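Local coordinates for RIM-binding protein, isoform F (Drosophila melanogaster, PDB 6Q9M), which probably acts as an active-zone scaffold that couples synaptic vesicle recruitment to release sites, at residues P221-P232 against P260-I269; P105-S116 against P195-L204. All blocks are in the same frame, centred on the assembly; numbering follows the deposited sequence.

Contact 1: P221-P232 against P260-I269; sequences PQDGTILVTWQP and PTGDHALIDI
The carbonyl oxygen of Thr261 lies 3.6 Å from CG of Pro232. The backbone of Asp263 and His264 passes over one face of the indole of Trp230. Asp263 CA sits over the five-membered ring in a CH-pi contact, 4.0 Å from its centroid, and His264 N lies over the same face. The indole is brought under this backbone by a chi1 of 60°, which sets CG between the backbone N and the carbonyl carbon of Trp230. Tyr245 meets the indole edge-to-face. Trp230 N donates to Asp263 O from above the carbonyl plane. The carboxylate of Asp263 then takes a nearly straight bond (164°) from His264 ND1, in the plane of the imidazole, which limits the ring's rotation. Ala265 exchanges two backbone hydrogen bonds with Val228, and its CB also lies 4.0 Å from Trp230 CH2. On the other face, Leu266 crosses Leu227 at about a right angle, its CB 3.6 Å from Leu227 CD1. Back on the face of Ala265, Ile267 lies alongside Ile226, with CG1 3.4 Å from Ile226 CD1, while the backbone bonds of this pair are weak. Ile269 N closes the ladder on Gly224 O at 3.0 Å, within the type II turn from Gln222 to Thr225. This is an antiparallel strand pair in a three-stranded sheet, consistent with the immunoglobulin-like fold of this domain.

Contact 2: P105-S116 against P195-L204; sequences PSAVRASHITCS and PGAYADFRTL
Ala110 and Ile113 both pack against the ring of Phe201, and apolar contact dominates this interface. Ala110 CB approaches CD1 of Phe201 at 3.5 Å. Ile113 crosses the phenyl group obliquely and brings its CD1 to 3.6 Å from Phe201 CD2. CB of Phe201 points toward 105-116, and a chi1 of 74° sets CG between the backbone N and the carbonyl carbon. An alanine here removes the ring, which would probably open a gap beside Ala110 CB and cost Ile113 CD1 its contact with CD2. Nearer the start of both segments, Val108 spreads its two methyls: CG2 meets Ala197 CB and CG1 meets Ala199 CB, both at 3.9 Å.

Polar contact is sparse. Leu204 N donates to Thr114 O at 3.1 Å, from well above the carbonyl plane. Cys115 CA makes a CA-H...O contact with Leu204 O. Thr203 turns its hydroxyl elsewhere, to Ala156 and Thr159.

The strands run nearly parallel, 24° apart, yet no ladder joins them, for they belong to different sheets. Edge strands of two sheets meeting in this way, first strand against last, close one side of the sandwich, consistent with a fibronectin type III domain.

The two contacts are in series along the chain: contact 2 closes before contact 1 opens. Their centres lie 29 Å apart, and their nearest atoms are about 9 Å apart without touching. They share no sheet. Contact 2 joins the edge strand 106-111 of a three-stranded sheet to the edge strand 198-202 of a four-stranded one. Contact 1 lies within a single sheet, between its middle strand 225-231 and its edge strand 264-268. One is packing between sheets and the other is pairing within a sheet. Segment 195-204 runs on toward strand 215-219, the neighbour of 225-231, so the two domains follow one another as successive beta-modules of the array.

Contact 1: P221-P232 against P260-I269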
loop_
_atom_site.group_PDB
_atom_site.type_symbol
_atom_site.label_atom_id
_atom_site.label_comp_id
_atom_site.label_asym_id
_atom_site.label_seq_id
_atom_site.Cartn_x
_atom_site.Cartn_y
_atom_site.Cartn_z
ATOM N N PRO A 221 34.209 -2.351 -5.571
ATOM C CA PRO A 221 35.267 -1.393 -5.192
ATOM C C PRO A 221 36.400 -1.284 -6.204
ATOM O O PRO A 221 36.699 -0.179 -6.670
ATOM C CB PRO A 221 35.768 -1.933 -3.844
ATOM C CG PRO A 221 34.997 -3.202 -3.573
ATOM C CD PRO A 221 33.795 -3.206 -4.450
ATOM N N GLN A 222 37.005 -2.403 -6.596
ATOM C CA GLN A 222 38.178 -2.387 -7.460
ATOM C C GLN A 222 37.800 -2.751 -8.889
ATOM O O GLN A 222 36.795 -3.422 -9.147
ATOM C CB GLN A 222 39.246 -3.366 -6.962
ATOM C CG GLN A 222 39.822 -3.043 -5.607
ATOM C CD GLN A 222 40.309 -1.603 -5.515
ATOM O OE1 GLN A 222 40.985 -1.109 -6.421
ATOM N NE2 GLN A 222 39.962 -0.922 -4.419
ATOM N N ASP A 223 38.639 -2.302 -9.818
ATOM C CA ASP A 223 38.391 -2.532 -11.234
ATOM C C ASP A 223 38.379 -4.027 -11.534
ATOM O O ASP A 223 39.084 -4.817 -10.899
ATOM C CB ASP A 223 39.447 -1.817 -12.074
ATOM C CG ASP A 223 39.598 -0.361 -11.679
ATOM O OD1 ASP A 223 38.640 0.179 -11.080
ATOM O OD2 ASP A 223 40.665 0.240 -11.958
ATOM N N GLY A 224 37.544 -4.411 -12.499
ATOM C CA GLY A 224 37.373 -5.803 -12.845
ATOM C C GLY A 224 36.532 -6.598 -11.878
ATOM O O GLY A 224 36.580 -7.832 -11.909
ATOM N N THR A 225 35.797 -5.940 -10.993
ATOM C CA THR A 225 34.873 -6.607 -10.090
ATOM C C THR A 225 33.513 -5.926 -10.169
ATOM O O THR A 225 33.428 -4.711 -10.363
ATOM C CB THR A 225 35.395 -6.583 -8.649
ATOM O OG1 THR A 225 35.420 -5.233 -8.163
ATOM C CG2 THR A 225 36.796 -7.188 -8.566
ATOM N N ILE A 226 32.449 -6.706 -10.043
ATOM C CA ILE A 226 31.100 -6.160 -10.015
ATOM C C ILE A 226 30.391 -6.696 -8.783
ATOM O O ILE A 226 30.677 -7.803 -8.313
ATOM C CB ILE A 226 30.306 -6.461 -11.303
ATOM C CG1 ILE A 226 30.582 -7.872 -11.812
ATOM C CG2 ILE A 226 30.645 -5.429 -12.386
ATOM C CD1 ILE A 226 29.852 -8.953 -11.054
ATOM N N LEU A 227 29.478 -5.895 -8.247
ATOM C CA LEU A 227 28.692 -6.282 -7.084
ATOM C C LEU A 227 27.227 -6.442 -7.470
ATOM O O LEU A 227 26.534 -5.453 -7.739
ATOM C CB LEU A 227 28.857 -5.267 -5.960
ATOM C CG LEU A 227 28.252 -5.787 -4.657
ATOM C CD1 LEU A 227 29.290 -6.551 -3.870
ATOM C CD2 LEU A 227 27.688 -4.633 -3.844
ATOM N N VAL A 228 26.757 -7.683 -7.487
ATOM C CA VAL A 228 25.353 -7.994 -7.717
ATOM C C VAL A 228 24.695 -8.179 -6.359
ATOM O O VAL A 228 25.273 -8.800 -5.453
ATOM C CB VAL A 228 25.187 -9.245 -8.603
ATOM C CG1 VAL A 228 26.091 -10.367 -8.119
ATOM C CG2 VAL A 228 23.733 -9.700 -8.638
ATOM N N THR A 229 23.504 -7.600 -6.201
ATOM C CA THR A 229 22.742 -7.658 -4.965
ATOM C C THR A 229 21.326 -8.110 -5.276
ATOM O O THR A 229 20.867 -8.031 -6.420
ATOM C CB THR A 229 22.690 -6.299 -4.270
ATOM O OG1 THR A 229 21.880 -5.405 -5.048
ATOM C CG2 THR A 229 24.091 -5.718 -4.129
ATOM N N TRP A 230 20.640 -8.596 -4.242
ATOM C CA TRP A 230 19.272 -9.078 -4.380
ATOM C C TRP A 230 18.632 -9.135 -3.002
ATOM O O TRP A 230 19.320 -9.128 -1.977
ATOM C CB TRP A 230 19.216 -10.452 -5.045
ATOM C CG TRP A 230 19.946 -11.483 -4.266
ATOM C CD1 TRP A 230 19.448 -12.285 -3.269
ATOM C CD2 TRP A 230 21.322 -11.825 -4.400
ATOM N NE1 TRP A 230 20.443 -13.108 -2.781
ATOM C CE2 TRP A 230 21.603 -12.835 -3.458
ATOM C CE3 TRP A 230 22.351 -11.376 -5.231
ATOM C CZ2 TRP A 230 22.862 -13.389 -3.331
ATOM C CZ3 TRP A 230 23.591 -11.931 -5.108
ATOM C CH2 TRP A 230 23.838 -12.923 -4.171
ATOM N N GLN A 231 17.304 -9.183 -2.995
ATOM C CA GLN A 231 16.554 -9.297 -1.749
ATOM C C GLN A 231 16.463 -10.754 -1.312
ATOM O O GLN A 231 15.997 -11.594 -2.090
ATOM C CB GLN A 231 15.153 -8.716 -1.902
ATOM C CG GLN A 231 14.286 -8.852 -0.644
ATOM C CD GLN A 231 12.837 -9.213 -0.946
ATOM O OE1 GLN A 231 12.243 -8.725 -1.911
ATOM N NE2 GLN A 231 12.261 -10.076 -0.116
ATOM N N PRO A 232 16.914 -11.098 -0.108
ATOM C CA PRO A 232 16.761 -12.477 0.377
ATOM C C PRO A 232 15.291 -12.873 0.381
ATOM O O PRO A 232 14.400 -12.030 0.494
ATOM C CB PRO A 232 17.344 -12.427 1.796
ATOM C CG PRO A 232 18.214 -11.199 1.816
ATOM C CD PRO A 232 17.556 -10.223 0.886
ATOM N N PRO A 260 21.440 -18.637 3.653
ATOM C CA PRO A 260 20.089 -18.212 3.244
ATOM C C PRO A 260 19.857 -16.715 3.349
ATOM O O PRO A 260 18.952 -16.199 2.685
ATOM C CB PRO A 260 19.165 -18.980 4.205
ATOM C CG PRO A 260 20.044 -19.952 4.952
ATOM C CD PRO A 260 21.433 -19.405 4.910
ATOM N N THR A 261 20.634 -16.006 4.160
ATOM C CA THR A 261 20.468 -14.570 4.339
ATOM C C THR A 261 21.353 -13.738 3.418
ATOM O O THR A 261 21.219 -12.508 3.405
ATOM C CB THR A 261 20.755 -14.189 5.796
ATOM O OG1 THR A 261 21.815 -15.008 6.311
ATOM C CG2 THR A 261 19.510 -14.380 6.659
ATOM N N GLY A 262 22.249 -14.368 2.664
ATOM C CA GLY A 262 23.129 -13.608 1.792
ATOM C C GLY A 262 22.341 -12.777 0.795
ATOM O O GLY A 262 21.328 -13.220 0.248
ATOM N N ASP A 263 22.807 -11.547 0.572
ATOM C CA ASP A 263 22.108 -10.643 -0.328
ATOM C C ASP A 263 23.020 -10.067 -1.402
ATOM O O ASP A 263 22.619 -9.125 -2.097
ATOM C CB ASP A 263 21.419 -9.515 0.457
ATOM C CG ASP A 263 22.395 -8.597 1.170
ATOM O OD1 ASP A 263 23.611 -8.885 1.176
ATOM O OD2 ASP A 263 21.933 -7.581 1.740
ATOM N N HIS A 264 24.228 -10.596 -1.559
ATOM C CA HIS A 264 25.131 -10.028 -2.545
ATOM C C HIS A 264 26.229 -11.019 -2.886
ATOM O O HIS A 264 26.525 -11.946 -2.128
ATOM C CB HIS A 264 25.761 -8.729 -2.052
ATOM C CG HIS A 264 26.817 -8.937 -1.017
ATOM N ND1 HIS A 264 26.518 -9.173 0.307
ATOM C CD2 HIS A 264 28.168 -8.946 -1.106
ATOM C CE1 HIS A 264 27.639 -9.314 0.992
ATOM N NE2 HIS A 264 28.655 -9.177 0.159
ATOM N N ALA A 265 26.854 -10.773 -4.031
ATOM C CA ALA A 265 28.028 -11.504 -4.464
ATOM C C ALA A 265 28.931 -10.527 -5.188
ATOM O O ALA A 265 28.446 -9.689 -5.954
ATOM C CB ALA A 265 27.646 -12.672 -5.394
ATOM N N LEU A 266 30.237 -10.626 -4.936
ATOM C CA LEU A 266 31.252 -9.820 -5.617
ATOM C C LEU A 266 32.277 -10.752 -6.251
ATOM O O LEU A 266 33.007 -11.446 -5.536
ATOM C CB LEU A 266 31.918 -8.860 -4.641
ATOM C CG LEU A 266 33.319 -8.359 -4.986
ATOM C CD1 LEU A 266 33.215 -7.422 -6.146
ATOM C CD2 LEU A 266 33.896 -7.640 -3.797
ATOM N N ILE A 267 32.352 -10.757 -7.579
ATOM C CA ILE A 267 33.221 -11.675 -8.311
ATOM C C ILE A 267 34.304 -10.878 -9.020
ATOM O O ILE A 267 34.109 -9.713 -9.384
ATOM C CB ILE A 267 32.448 -12.565 -9.318
ATOM C CG1 ILE A 267 31.700 -11.754 -10.405
ATOM C CG2 ILE A 267 31.470 -13.472 -8.588
ATOM C CD1 ILE A 267 32.554 -11.225 -11.573
ATOM N N ASP A 268 35.469 -11.497 -9.169
ATOM C CA ASP A 268 36.521 -10.949 -10.012
ATOM C C ASP A 268 36.383 -11.600 -11.380
ATOM O O ASP A 268 36.521 -12.820 -11.502
ATOM C CB ASP A 268 37.911 -11.197 -9.427
ATOM C CG ASP A 268 38.994 -10.436 -10.174
ATOM O OD1 ASP A 268 39.370 -10.878 -11.284
ATOM O OD2 ASP A 268 39.452 -9.390 -9.662
ATOM N N ILE A 269 36.097 -10.785 -12.401
ATOM C CA ILE A 269 35.884 -11.308 -13.753
ATOM C C ILE A 269 37.059 -12.146 -14.233
ATOM O O ILE A 269 36.871 -13.119 -14.976
ATOM C CB ILE A 269 35.583 -10.156 -14.738
ATOM C CG1 ILE A 269 36.722 -9.130 -14.746
ATOM C CG2 ILE A 269 34.251 -9.500 -14.398
ATOM C CD1 ILE A 269 37.569 -9.143 -16.004
#

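Contact 2: P105-S116 against P195-L204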
loop_
_atom_site.group_PDB
_atom_site.type_symbol
_atom_site.label_atom_id
_atom_site.label_comp_id
_atom_site.label_asym_id
_atom_site.label_seq_id
_atom_site.Cartn_x
_atom_site.Cartn_y
_atom_site.Cartn_z
ATOM N N PRO A 105 -8.220 6.157 -7.223
ATOM C CA PRO A 105 -7.239 5.576 -6.295
ATOM C C PRO A 105 -5.807 5.682 -6.818
ATOM O O PRO A 105 -5.556 5.882 -8.006
ATOM C CB PRO A 105 -7.677 4.110 -6.186
ATOM C CG PRO A 105 -9.090 4.080 -6.661
ATOM C CD PRO A 105 -9.233 5.182 -7.657
ATOM N N SER A 106 -4.858 5.550 -5.892
ATOM C CA SER A 106 -3.433 5.564 -6.196
ATOM C C SER A 106 -2.720 4.598 -5.263
ATOM O O SER A 106 -3.308 4.052 -4.327
ATOM C CB SER A 106 -2.826 6.965 -6.039
ATOM O OG SER A 106 -2.715 7.333 -4.663
ATOM N N ALA A 107 -1.425 4.427 -5.503
ATOM C CA ALA A 107 -0.564 3.609 -4.646
ATOM C C ALA A 107 -1.107 2.192 -4.473
ATOM O O ALA A 107 -1.079 1.626 -3.382
ATOM C CB ALA A 107 -0.348 4.278 -3.280
ATOM N N VAL A 108 -1.609 1.612 -5.563
ATOM C CA VAL A 108 -2.114 0.244 -5.539
ATOM C C VAL A 108 -0.953 -0.720 -5.313
ATOM O O VAL A 108 0.041 -0.697 -6.044
ATOM C CB VAL A 108 -2.838 -0.072 -6.855
ATOM C CG1 VAL A 108 -3.329 -1.532 -6.863
ATOM C CG2 VAL A 108 -4.005 0.919 -7.086
ATOM N N ARG A 109 -1.057 -1.566 -4.288
ATOM C CA ARG A 109 0.056 -2.445 -3.946
ATOM C C ARG A 109 -0.448 -3.848 -3.660
ATOM O O ARG A 109 -1.532 -4.034 -3.099
ATOM C CB ARG A 109 0.845 -1.973 -2.702
ATOM C CG ARG A 109 1.057 -0.473 -2.565
ATOM C CD ARG A 109 1.568 -0.084 -1.153
ATOM N NE ARG A 109 0.528 0.008 -0.114
ATOM C CZ ARG A 109 -0.359 1.001 -0.001
ATOM N NH1 ARG A 109 -0.366 2.003 -0.871
ATOM N NH2 ARG A 109 -1.249 0.993 0.984
ATOM N N ALA A 110 0.380 -4.832 -4.010
ATOM C CA ALA A 110 0.142 -6.231 -3.690
ATOM C C ALA A 110 1.127 -6.651 -2.616
ATOM O O ALA A 110 2.315 -6.323 -2.699
ATOM C CB ALA A 110 0.307 -7.126 -4.919
ATOM N N SER A 111 0.634 -7.365 -1.606
ATOM C CA SER A 111 1.482 -7.852 -0.527
ATOM C C SER A 111 0.938 -9.192 -0.055
ATOM O O SER A 111 -0.102 -9.660 -0.528
ATOM C CB SER A 111 1.563 -6.845 0.627
ATOM O OG SER A 111 0.294 -6.696 1.239
ATOM N N HIS A 112 1.658 -9.813 0.883
ATOM C CA HIS A 112 1.288 -11.123 1.418
ATOM C C HIS A 112 0.954 -12.088 0.277
ATOM O O HIS A 112 -0.101 -12.728 0.243
ATOM C CB HIS A 112 0.131 -10.999 2.409
ATOM C CG HIS A 112 0.476 -10.228 3.646
ATOM N ND1 HIS A 112 0.195 -8.884 3.792
ATOM C CD2 HIS A 112 1.073 -10.613 4.800
ATOM C CE1 HIS A 112 0.599 -8.478 4.983
ATOM N NE2 HIS A 112 1.136 -9.507 5.613
ATOM N N ILE A 113 1.854 -12.145 -0.692
ATOM C CA ILE A 113 1.628 -12.921 -1.900
ATOM C C ILE A 113 1.905 -14.389 -1.616
ATOM O O ILE A 113 2.936 -14.734 -1.032
ATOM C CB ILE A 113 2.518 -12.397 -3.039
ATOM C CG1 ILE A 113 2.196 -10.920 -3.313
ATOM C CG2 ILE A 113 2.372 -13.284 -4.289
ATOM C CD1 ILE A 113 3.052 -10.291 -4.401
ATOM N N THR A 114 0.989 -15.256 -2.026
ATOM C CA THR A 114 1.199 -16.695 -1.983
ATOM C C THR A 114 1.060 -17.246 -3.405
ATOM O O THR A 114 0.964 -16.490 -4.382
ATOM C CB THR A 114 0.218 -17.373 -1.014
ATOM O OG1 THR A 114 -1.120 -17.286 -1.531
ATOM C CG2 THR A 114 0.278 -16.724 0.336
ATOM N N CYS A 115 1.015 -18.571 -3.527
ATOM C CA CYS A 115 0.827 -19.167 -4.848
ATOM C C CYS A 115 -0.591 -18.983 -5.372
ATOM O O CYS A 115 -0.828 -19.191 -6.567
ATOM C CB CYS A 115 1.184 -20.651 -4.835
ATOM S SG CYS A 115 0.504 -21.523 -3.448
ATOM N N SER A 116 -1.545 -18.621 -4.511
ATOM C CA SER A 116 -2.936 -18.553 -4.925
ATOM C C SER A 116 -3.658 -17.289 -4.477
ATOM O O SER A 116 -4.874 -17.188 -4.691
ATOM C CB SER A 116 -3.695 -19.758 -4.390
ATOM O OG SER A 116 -3.830 -19.612 -2.996
ATOM N N PRO A 195 -11.299 5.908 -13.664
ATOM C CA PRO A 195 -9.899 6.234 -13.375
ATOM C C PRO A 195 -9.321 5.410 -12.219
ATOM O O PRO A 195 -9.991 5.229 -11.197
ATOM C CB PRO A 195 -9.951 7.728 -13.011
ATOM C CG PRO A 195 -11.359 8.206 -13.373
ATOM C CD PRO A 195 -12.058 7.093 -14.092
ATOM N N GLY A 196 -8.098 4.919 -12.384
ATOM C CA GLY A 196 -7.468 4.130 -11.340
ATOM C C GLY A 196 -6.090 3.661 -11.766
ATOM O O GLY A 196 -5.776 3.574 -12.958
ATOM N N ALA A 197 -5.275 3.357 -10.757
ATOM C CA ALA A 197 -3.915 2.876 -10.937
ATOM C C ALA A 197 -3.895 1.350 -10.895
ATOM O O ALA A 197 -4.933 0.691 -10.748
ATOM C CB ALA A 197 -2.992 3.469 -9.870
ATOM N N TYR A 198 -2.692 0.780 -11.007
ATOM C CA TYR A 198 -2.556 -0.669 -11.105
ATOM C C TYR A 198 -1.262 -1.134 -10.450
ATOM O O TYR A 198 -0.324 -0.358 -10.247
ATOM C CB TYR A 198 -2.602 -1.137 -12.568
ATOM C CG TYR A 198 -1.335 -0.875 -13.375
ATOM C CD1 TYR A 198 -0.252 -1.752 -13.329
ATOM C CD2 TYR A 198 -1.246 0.223 -14.222
ATOM C CE1 TYR A 198 0.899 -1.520 -14.087
ATOM C CE2 TYR A 198 -0.102 0.465 -14.982
ATOM C CZ TYR A 198 0.968 -0.406 -14.911
ATOM O OH TYR A 198 2.103 -0.156 -15.663
ATOM N N ALA A 199 -1.206 -2.436 -10.172
ATOM C CA ALA A 199 -0.004 -3.067 -9.650
ATOM C C ALA A 199 0.234 -4.383 -10.374
ATOM O O ALA A 199 -0.708 -5.132 -10.643
ATOM C CB ALA A 199 -0.117 -3.318 -8.140
ATOM N N ASP A 200 1.492 -4.654 -10.694
ATOM C CA ASP A 200 1.900 -5.916 -11.287
ATOM C C ASP A 200 2.621 -6.747 -10.235
ATOM O O ASP A 200 3.474 -6.228 -9.509
ATOM C CB ASP A 200 2.825 -5.696 -12.491
ATOM C CG ASP A 200 2.102 -5.079 -13.688
ATOM O OD1 ASP A 200 0.882 -5.349 -13.875
ATOM O OD2 ASP A 200 2.758 -4.321 -14.442
ATOM N N PHE A 201 2.283 -8.034 -10.159
ATOM C CA PHE A 201 2.955 -8.952 -9.249
ATOM C C PHE A 201 2.837 -10.360 -9.811
ATOM O O PHE A 201 2.093 -10.607 -10.763
ATOM C CB PHE A 201 2.368 -8.868 -7.827
ATOM C CG PHE A 201 1.008 -9.509 -7.681
ATOM C CD1 PHE A 201 -0.152 -8.780 -7.929
ATOM C CD2 PHE A 201 0.889 -10.833 -7.273
ATOM C CE1 PHE A 201 -1.407 -9.363 -7.793
ATOM C CE2 PHE A 201 -0.374 -11.436 -7.133
ATOM C CZ PHE A 201 -1.521 -10.701 -7.400
ATOM N N ARG A 202 3.591 -11.289 -9.218
ATOM C CA ARG A 202 3.574 -12.695 -9.612
ATOM C C ARG A 202 3.273 -13.568 -8.403
ATOM O O ARG A 202 3.776 -13.306 -7.307
ATOM C CB ARG A 202 4.910 -13.135 -10.216
ATOM C CG ARG A 202 4.881 -14.606 -10.646
ATOM C CD ARG A 202 6.224 -15.164 -11.113
ATOM N NE ARG A 202 7.070 -14.195 -11.796
ATOM C CZ ARG A 202 7.271 -14.188 -13.108
ATOM N NH1 ARG A 202 6.672 -15.095 -13.865
ATOM N NH2 ARG A 202 8.066 -13.280 -13.660
ATOM N N THR A 203 2.461 -14.609 -8.589
ATOM C CA THR A 203 2.229 -15.493 -7.454
ATOM C C THR A 203 3.463 -16.358 -7.192
ATOM O O THR A 203 4.354 -16.485 -8.032
ATOM C CB THR A 203 0.983 -16.354 -7.667
ATOM O OG1 THR A 203 0.975 -16.934 -8.988
ATOM C CG2 THR A 203 -0.260 -15.502 -7.468
ATOM N N LEU A 204 3.534 -16.914 -5.983
ATOM C CA LEU A 204 4.641 -17.786 -5.617
ATOM C C LEU A 204 4.512 -19.134 -6.331
ATOM O O LEU A 204 3.461 -19.489 -6.870
ATOM C CB LEU A 204 4.698 -17.986 -4.104
ATOM C CG LEU A 204 4.808 -16.751 -3.205
ATOM C CD1 LEU A 204 4.803 -17.197 -1.770
ATOM C CD2 LEU A 204 6.062 -15.921 -3.499
#